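Local coordinates for protein lipase (Photobacterium sp. M37, PDB 2ORY) that catalyses the hydrolysis of triacylglycerols as a cold-adapted lipase of the alpha/beta-hydrolase class, at residues L10-M15 and M72-Q77; K111-A116 and L183-K188; P205-T210 and V314-L319. One frame throughout, in Å; residues are numbered along the deposited sequence.

Contact 1 (L10-M15 and M72-Q77); sequences LAFSYM and MMYVIQ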
# COMPACT_ATOMS: atom_id res chain seq x y z
N LEU A 10 -10.48 -1.39 0.34
CA LEU A 10 -10.17 -0.01 -0.02
C LEU A 10 -10.49 0.84 1.20
O LEU A 10 -9.77 1.78 1.53
CB LEU A 10 -11.05 0.47 -1.19
CG LEU A 10 -10.78 1.92 -1.60
CD1 LEU A 10 -9.38 1.99 -2.22
CD2 LEU A 10 -11.83 2.42 -2.59
N ALA A 11 -11.59 0.49 1.87
CA ALA A 11 -12.02 1.18 3.08
C ALA A 11 -10.99 1.05 4.20
O ALA A 11 -10.73 2.00 4.93
CB ALA A 11 -13.38 0.63 3.54
N PHE A 12 -10.42 -0.14 4.35
CA PHE A 12 -9.42 -0.36 5.39
C PHE A 12 -8.12 0.33 5.02
O PHE A 12 -7.42 0.86 5.88
CB PHE A 12 -9.15 -1.85 5.58
CG PHE A 12 -10.24 -2.56 6.33
CD1 PHE A 12 -10.95 -3.60 5.73
CD2 PHE A 12 -10.52 -2.22 7.65
CE1 PHE A 12 -11.92 -4.29 6.44
CE2 PHE A 12 -11.49 -2.90 8.37
CZ PHE A 12 -12.20 -3.94 7.76
N SER A 13 -7.80 0.33 3.73
CA SER A 13 -6.58 0.96 3.27
C SER A 13 -6.65 2.46 3.52
O SER A 13 -5.66 3.07 3.92
CB SER A 13 -6.35 0.71 1.78
OG SER A 13 -5.91 -0.62 1.54
N TYR A 14 -7.83 3.04 3.31
CA TYR A 14 -7.99 4.48 3.51
C TYR A 14 -8.14 4.91 4.96
O TYR A 14 -7.73 6.01 5.34
CB TYR A 14 -9.14 5.03 2.66
CG TYR A 14 -8.68 5.40 1.26
CD1 TYR A 14 -8.07 4.44 0.44
CD2 TYR A 14 -8.80 6.70 0.77
CE1 TYR A 14 -7.59 4.77 -0.83
CE2 TYR A 14 -8.33 7.05 -0.51
CZ TYR A 14 -7.72 6.07 -1.31
OH TYR A 14 -7.23 6.37 -2.57
N MET A 15 -8.71 4.03 5.78
CA MET A 15 -8.87 4.32 7.20
C MET A 15 -7.47 4.40 7.82
O MET A 15 -7.27 5.02 8.86
CB MET A 15 -9.68 3.21 7.88
CG MET A 15 -10.06 3.52 9.34
SD MET A 15 -11.09 2.21 10.07
CE MET A 15 -9.87 1.03 10.53
N MET A 72 2.75 2.86 9.08
CA MET A 72 1.78 2.41 10.08
C MET A 72 1.14 1.09 9.66
O MET A 72 0.87 0.87 8.48
CB MET A 72 0.67 3.45 10.27
CG MET A 72 -0.27 3.14 11.45
SD MET A 72 -1.62 1.95 11.11
CE MET A 72 -2.93 3.04 10.73
N MET A 73 0.92 0.21 10.63
CA MET A 73 0.29 -1.07 10.35
C MET A 73 -0.60 -1.46 11.52
O MET A 73 -0.26 -1.19 12.69
CB MET A 73 1.34 -2.16 10.09
CG MET A 73 0.77 -3.57 9.86
SD MET A 73 2.02 -4.66 9.24
CE MET A 73 3.13 -4.74 10.68
N TYR A 74 -1.75 -2.05 11.21
CA TYR A 74 -2.68 -2.54 12.22
C TYR A 74 -3.38 -3.78 11.67
O TYR A 74 -3.29 -4.08 10.46
CB TYR A 74 -3.70 -1.46 12.64
CG TYR A 74 -4.69 -1.02 11.57
CD1 TYR A 74 -6.00 -1.47 11.59
CD2 TYR A 74 -4.29 -0.19 10.52
CE1 TYR A 74 -6.89 -1.11 10.57
CE2 TYR A 74 -5.17 0.17 9.50
CZ TYR A 74 -6.47 -0.29 9.53
OH TYR A 74 -7.33 -0.00 8.50
N VAL A 75 -4.04 -4.51 12.56
CA VAL A 75 -4.77 -5.72 12.18
C VAL A 75 -6.22 -5.64 12.71
O VAL A 75 -6.43 -5.39 13.89
CB VAL A 75 -4.10 -6.98 12.77
CG1 VAL A 75 -4.81 -8.22 12.26
CG2 VAL A 75 -2.62 -7.01 12.41
N ILE A 76 -7.19 -5.84 11.82
CA ILE A 76 -8.61 -5.81 12.21
C ILE A 76 -9.10 -7.25 12.16
O ILE A 76 -8.78 -7.99 11.23
CB ILE A 76 -9.52 -5.02 11.20
CG1 ILE A 76 -8.88 -3.69 10.83
CG2 ILE A 76 -10.89 -4.80 11.80
CD1 ILE A 76 -7.88 -3.84 9.67
N GLN A 77 -9.87 -7.65 13.16
CA GLN A 77 -10.42 -9.00 13.20
C GLN A 77 -11.94 -8.92 13.15
O GLN A 77 -12.54 -8.14 13.89
CB GLN A 77 -9.99 -9.71 14.48
CG GLN A 77 -10.61 -11.10 14.65
CD GLN A 77 -10.21 -11.79 15.94
OE1 GLN A 77 -10.50 -12.97 16.14
NE2 GLN A 77 -9.56 -11.06 16.84
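Tyr74, on strand 66-78 of the central sheet, reaches across to helix 5-15 and ends on the backbone carbonyl of Phe12. Its CB points toward the helix, and CG follows between the backbone N and the carbonyl carbon (chi1 66°), which carries the ring on in that direction. The first ring atom to meet the helix is Tyr74 CE1, 3.7 Å from the methyl CE of Met15. The same methyl stays close to CZ and lies 3.4 Å from the hydroxyl OH of Tyr74, for the bend of the Met15 chain at chi3 (82°) turns CE back across the end of the phenol, the two side chains meeting at about a right angle. At the tip, Tyr74 OH donates a hydrogen bond of 2.8 Å to Phe12 O, with a C=O...donor angle of 123° and the donor tilted moderately from the carbonyl plane. That oxygen also accepts from Ser16 OG, so two hydroxyls grip it. Beside this polar point Ile76 packs against the phenyl group of Phe12, with Ile76 CG1 3.7 Å from Phe12 CE2 and Ile76 CD1 equally near Phe12 CD2. Phe47 and Trp52 meet the same phenyl ring from elsewhere in the fold. All four residues are buried, and a helix carbonyl inside this apolar layer is satisfied by side-chain hydroxyls, one of them carried by the sheet.

Contact 2 (K111-A116 and L183-K188); sequences KKWPYA and LALWLK
Three aromatic rings and a leucine join the segment 111-116, which runs out of a small two-stranded antiparallel sheet, to helix 175-189. The aromatic pair is edge-to-face: Trp186 turns the edge of its five-membered ring toward a face of Tyr115, the centroids 4.3 Å apart and the planes inclined at 52°. Trp186 CD1 sits over the centre of the phenol ring, 3.3 Å above its plane. On the other face of Tyr115 lies CG of the neighbouring Pro114, so the ring is held between proline and indole.

Apolar packing centres on Trp113, whose CG stands opposite the backbone N (chi1 -180°), extending the indole toward the helix. Trp113 CZ2 comes to 3.7 Å from Leu185 CG, while Leu185 CD2 lies over one face of the Trp113 ring and Tyr115 CD1 over the opposite one, both toward the rim. The backbone N of Trp186 lies at the edge of the Trp113 indole, in its plane, and Trp186 CB is 4.1 Å from Trp113 CH2.

Ring and leucine packing fills the interface, while hydrogen bonds just outside it tie Trp113 NE1 to Asp189 OD2 of this same helix and Tyr115 OH to Gln137 NE2 of helix 127-138.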
# COMPACT_ATOMS: atom_id res chain seq x y z
N LYS A 111 18.35 -5.69 -2.91
CA LYS A 111 18.67 -6.83 -2.04
C LYS A 111 17.95 -8.09 -2.53
O LYS A 111 16.80 -8.04 -2.98
CB LYS A 111 18.28 -6.53 -0.59
CG LYS A 111 19.38 -5.81 0.19
CD LYS A 111 19.00 -5.58 1.65
CE LYS A 111 20.22 -5.21 2.50
NZ LYS A 111 20.95 -4.00 1.99
N LYS A 112 18.62 -9.22 -2.45
CA LYS A 112 17.99 -10.44 -2.91
C LYS A 112 16.91 -10.79 -1.89
O LYS A 112 17.10 -10.59 -0.69
CB LYS A 112 19.00 -11.58 -3.06
CG LYS A 112 19.58 -12.09 -1.76
CD LYS A 112 19.64 -13.62 -1.74
CE LYS A 112 20.56 -14.19 -2.80
NZ LYS A 112 20.40 -15.68 -2.92
N TRP A 113 15.78 -11.26 -2.40
CA TRP A 113 14.67 -11.68 -1.56
C TRP A 113 15.24 -12.72 -0.60
O TRP A 113 15.77 -13.75 -1.03
CB TRP A 113 13.57 -12.28 -2.43
CG TRP A 113 12.37 -12.75 -1.67
CD1 TRP A 113 11.89 -14.02 -1.61
CD2 TRP A 113 11.45 -11.93 -0.93
NE1 TRP A 113 10.72 -14.05 -0.88
CE2 TRP A 113 10.43 -12.78 -0.45
CE3 TRP A 113 11.40 -10.56 -0.62
CZ2 TRP A 113 9.36 -12.31 0.32
CZ3 TRP A 113 10.33 -10.08 0.15
CH2 TRP A 113 9.33 -10.96 0.61
N PRO A 114 15.14 -12.46 0.70
CA PRO A 114 15.68 -13.42 1.66
C PRO A 114 14.85 -14.63 2.08
O PRO A 114 15.38 -15.51 2.74
CB PRO A 114 16.06 -12.53 2.85
CG PRO A 114 15.07 -11.43 2.80
CD PRO A 114 14.84 -11.16 1.33
N TYR A 115 13.59 -14.70 1.67
CA TYR A 115 12.76 -15.81 2.13
C TYR A 115 12.45 -16.95 1.17
O TYR A 115 11.67 -17.82 1.50
CB TYR A 115 11.46 -15.24 2.70
CG TYR A 115 11.70 -14.10 3.65
CD1 TYR A 115 11.49 -12.77 3.25
CD2 TYR A 115 12.21 -14.34 4.92
CE1 TYR A 115 11.77 -11.72 4.11
CE2 TYR A 115 12.50 -13.30 5.77
CZ TYR A 115 12.28 -11.99 5.37
OH TYR A 115 12.59 -10.97 6.22
N ALA A 116 13.04 -16.93 -0.02
CA ALA A 116 12.83 -18.00 -0.99
C ALA A 116 13.78 -17.84 -2.17
O ALA A 116 14.20 -16.73 -2.51
CB ALA A 116 11.39 -18.01 -1.49
N LEU A 183 4.64 -7.86 2.12
CA LEU A 183 4.53 -8.47 3.43
C LEU A 183 3.80 -9.81 3.34
O LEU A 183 4.21 -10.78 3.98
CB LEU A 183 3.80 -7.56 4.44
CG LEU A 183 3.76 -8.12 5.87
CD1 LEU A 183 4.02 -7.04 6.91
CD2 LEU A 183 2.43 -8.75 6.13
N ALA A 184 2.73 -9.84 2.54
CA ALA A 184 1.94 -11.06 2.35
C ALA A 184 2.82 -12.20 1.83
O ALA A 184 2.68 -13.34 2.26
CB ALA A 184 0.79 -10.80 1.37
N LEU A 185 3.71 -11.90 0.89
CA LEU A 185 4.60 -12.92 0.35
C LEU A 185 5.55 -13.42 1.44
O LEU A 185 5.87 -14.60 1.48
CB LEU A 185 5.43 -12.41 -0.84
CG LEU A 185 6.35 -13.45 -1.52
CD1 LEU A 185 5.52 -14.61 -2.06
CD2 LEU A 185 7.12 -12.82 -2.67
N TRP A 186 6.00 -12.52 2.31
CA TRP A 186 6.90 -12.94 3.37
C TRP A 186 6.20 -13.92 4.30
O TRP A 186 6.79 -14.92 4.71
CB TRP A 186 7.40 -11.73 4.16
CG TRP A 186 7.90 -12.07 5.53
CD1 TRP A 186 8.97 -12.86 5.84
CD2 TRP A 186 7.37 -11.60 6.77
NE1 TRP A 186 9.14 -12.91 7.20
CE2 TRP A 186 8.17 -12.15 7.80
CE3 TRP A 186 6.30 -10.76 7.12
CZ2 TRP A 186 7.94 -11.88 9.15
CZ3 TRP A 186 6.07 -10.49 8.46
CH2 TRP A 186 6.89 -11.05 9.46
N LEU A 187 4.94 -13.64 4.64
CA LEU A 187 4.15 -14.51 5.51
C LEU A 187 3.97 -15.86 4.83
O LEU A 187 4.07 -16.90 5.46
CB LEU A 187 2.79 -13.87 5.81
CG LEU A 187 2.84 -12.62 6.69
CD1 LEU A 187 1.44 -12.02 6.92
CD2 LEU A 187 3.45 -13.02 8.00
N LYS A 188 3.69 -15.83 3.53
CA LYS A 188 3.54 -17.02 2.71
C LYS A 188 4.84 -17.86 2.76
O LYS A 188 4.81 -19.07 3.05
CB LYS A 188 3.30 -16.62 1.25
CG LYS A 188 1.87 -16.67 0.78
CD LYS A 188 1.47 -18.09 0.43
CE LYS A 188 0.19 -18.10 -0.39
NZ LYS A 188 -0.17 -19.48 -0.80

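Contact 3 (P205-T210 and V314-L319); sequences PFAGPT and VGYPEL
Tyr316 of helix 304-319 carries its phenol to the end of strand 199-206, where it meets Ala207 and Phe206. With CG opposite its own carbonyl carbon and beside the backbone N (chi1 -64°), the ring leaves the helix in the direction of the strand end. The methyl group of Ala207 approaches the far end of the ring obliquely: Ala207 CB is 3.1 Å from Tyr316 OH and 3.3 Å from Tyr316 CZ, a tight contact, shorter than ordinary carbon-carbon packing at CZ. Ala207 has positive phi (43°), a left-handed backbone conformation just beyond the strand, and in this conformation its CB points to the tyrosine.

The surroundings are those of an alpha/beta hydrolase, in which the catalytic residues gather on loops at the C-terminal ends of the parallel strands. Ser174, on a probable nucleophile elbow, His312 and Asp236 have the geometry of a Ser-His-Asp triad. Tyr316 OH is hydrogen-bonded to Asp236 OD2 and to Asn233 N, which makes the tyrosine a probable second-shell neighbour of the triad and fixes the position of its hydroxyl.

Phe206 adopts the same kind of first torsion as Tyr316 (chi1 -60°); one from the strand and one from the helix, the two side chains run antiparallel alongside each other. They touch through Phe206 CD2 and Tyr316 CD2, 4.0 Å apart, the tyrosine atom lying at the edge of the phenylalanine ring and near its plane. Beyond this meeting Phe206 packs on Leu10 and Ser13 of helix 5-15, whereas the ring of Tyr316 meets His173 edge-to-face.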
# COMPACT_ATOMS: atom_id res chain seq x y z
N PRO A 205 -3.59 -5.09 -2.92
CA PRO A 205 -2.80 -3.85 -2.86
C PRO A 205 -3.24 -2.83 -3.90
O PRO A 205 -3.36 -3.16 -5.08
CB PRO A 205 -1.39 -4.34 -3.13
CG PRO A 205 -1.63 -5.42 -4.15
CD PRO A 205 -2.87 -6.14 -3.67
N PHE A 206 -3.47 -1.60 -3.46
CA PHE A 206 -3.89 -0.52 -4.35
C PHE A 206 -2.77 0.46 -4.67
O PHE A 206 -1.89 0.71 -3.84
CB PHE A 206 -5.02 0.32 -3.71
CG PHE A 206 -6.27 -0.45 -3.39
CD1 PHE A 206 -6.37 -1.21 -2.22
CD2 PHE A 206 -7.35 -0.43 -4.26
CE1 PHE A 206 -7.51 -1.95 -1.93
CE2 PHE A 206 -8.51 -1.18 -3.98
CZ PHE A 206 -8.58 -1.93 -2.81
N ALA A 207 -2.79 0.98 -5.89
CA ALA A 207 -1.89 2.04 -6.32
C ALA A 207 -0.42 1.92 -5.92
O ALA A 207 0.24 2.93 -5.63
CB ALA A 207 -2.44 3.35 -5.78
N GLY A 208 0.11 0.71 -5.93
CA GLY A 208 1.48 0.55 -5.52
C GLY A 208 2.52 0.53 -6.61
O GLY A 208 2.26 0.07 -7.73
N PRO A 209 3.72 1.06 -6.32
CA PRO A 209 4.79 1.06 -7.31
C PRO A 209 5.42 -0.34 -7.24
O PRO A 209 5.04 -1.13 -6.38
CB PRO A 209 5.73 2.14 -6.81
CG PRO A 209 5.61 2.01 -5.29
CD PRO A 209 4.11 1.80 -5.10
N THR A 210 6.37 -0.63 -8.12
CA THR A 210 7.05 -1.92 -8.15
C THR A 210 7.97 -2.12 -6.96
O THR A 210 8.89 -1.32 -6.73
CB THR A 210 7.93 -2.09 -9.42
OG1 THR A 210 8.84 -0.99 -9.51
CG2 THR A 210 7.08 -2.15 -10.70
N VAL A 314 -7.86 10.47 -4.80
CA VAL A 314 -9.29 10.54 -5.03
C VAL A 314 -9.76 9.50 -6.04
O VAL A 314 -10.86 8.96 -5.94
CB VAL A 314 -9.72 11.95 -5.51
CG1 VAL A 314 -11.23 12.04 -5.56
CG2 VAL A 314 -9.19 12.99 -4.57
N GLY A 315 -8.89 9.21 -7.01
CA GLY A 315 -9.20 8.27 -8.07
C GLY A 315 -9.82 6.94 -7.70
O GLY A 315 -10.85 6.54 -8.25
N TYR A 316 -9.20 6.25 -6.75
CA TYR A 316 -9.68 4.94 -6.34
C TYR A 316 -11.10 4.91 -5.78
O TYR A 316 -11.95 4.18 -6.29
CB TYR A 316 -8.67 4.29 -5.38
CG TYR A 316 -7.35 4.04 -6.09
CD1 TYR A 316 -6.45 5.09 -6.32
CD2 TYR A 316 -7.07 2.81 -6.67
CE1 TYR A 316 -5.30 4.91 -7.12
CE2 TYR A 316 -5.93 2.62 -7.48
CZ TYR A 316 -5.05 3.68 -7.70
OH TYR A 316 -3.95 3.50 -8.52
N PRO A 317 -11.39 5.70 -4.73
CA PRO A 317 -12.76 5.68 -4.20
C PRO A 317 -13.77 6.16 -5.24
O PRO A 317 -14.95 5.80 -5.20
CB PRO A 317 -12.69 6.60 -2.99
CG PRO A 317 -11.55 7.51 -3.31
CD PRO A 317 -10.54 6.61 -3.95
N GLU A 318 -13.31 6.96 -6.19
CA GLU A 318 -14.20 7.47 -7.22
C GLU A 318 -14.52 6.43 -8.28
O GLU A 318 -15.68 6.20 -8.61
CB GLU A 318 -13.59 8.72 -7.85
CG GLU A 318 -14.36 9.24 -9.04
CD GLU A 318 -14.18 10.73 -9.24
OE1 GLU A 318 -14.94 11.50 -8.61
OE2 GLU A 318 -13.28 11.13 -10.01
N LEU A 319 -13.49 5.78 -8.81
CA LEU A 319 -13.68 4.77 -9.85
C LEU A 319 -14.30 3.48 -9.31
O LEU A 319 -14.70 2.60 -10.07
CB LEU A 319 -12.33 4.46 -10.51
CG LEU A 319 -11.63 5.63 -11.22
CD1 LEU A 319 -10.26 5.19 -11.69
CD2 LEU A 319 -12.48 6.09 -12.42

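All three contacts are buried, but contacts 1 and 3 lie nearer the centre of the chain than contact 2, in which Tyr115 is partly exposed. Contacts 1 and 3 both reach the main five-stranded sheet, through strands 66-78 and 199-206, and they touch where Leu10 and Tyr14 of helix 5-15 pack on Phe206, Tyr316 and Pro317. Contact 2 joins the segment 111-116 to helix 175-189, whose Ala184 and Leu187 pack on the strand that contact 3 uses, and meets contact 1 through Met73 and Leu183. Only contact 1 has a hydrogen bond between its segments; contact 2 relies on edge-to-face and apolar ring packing, and contact 3 sets apolar packing beside a hydroxyl bonded near the probable triad.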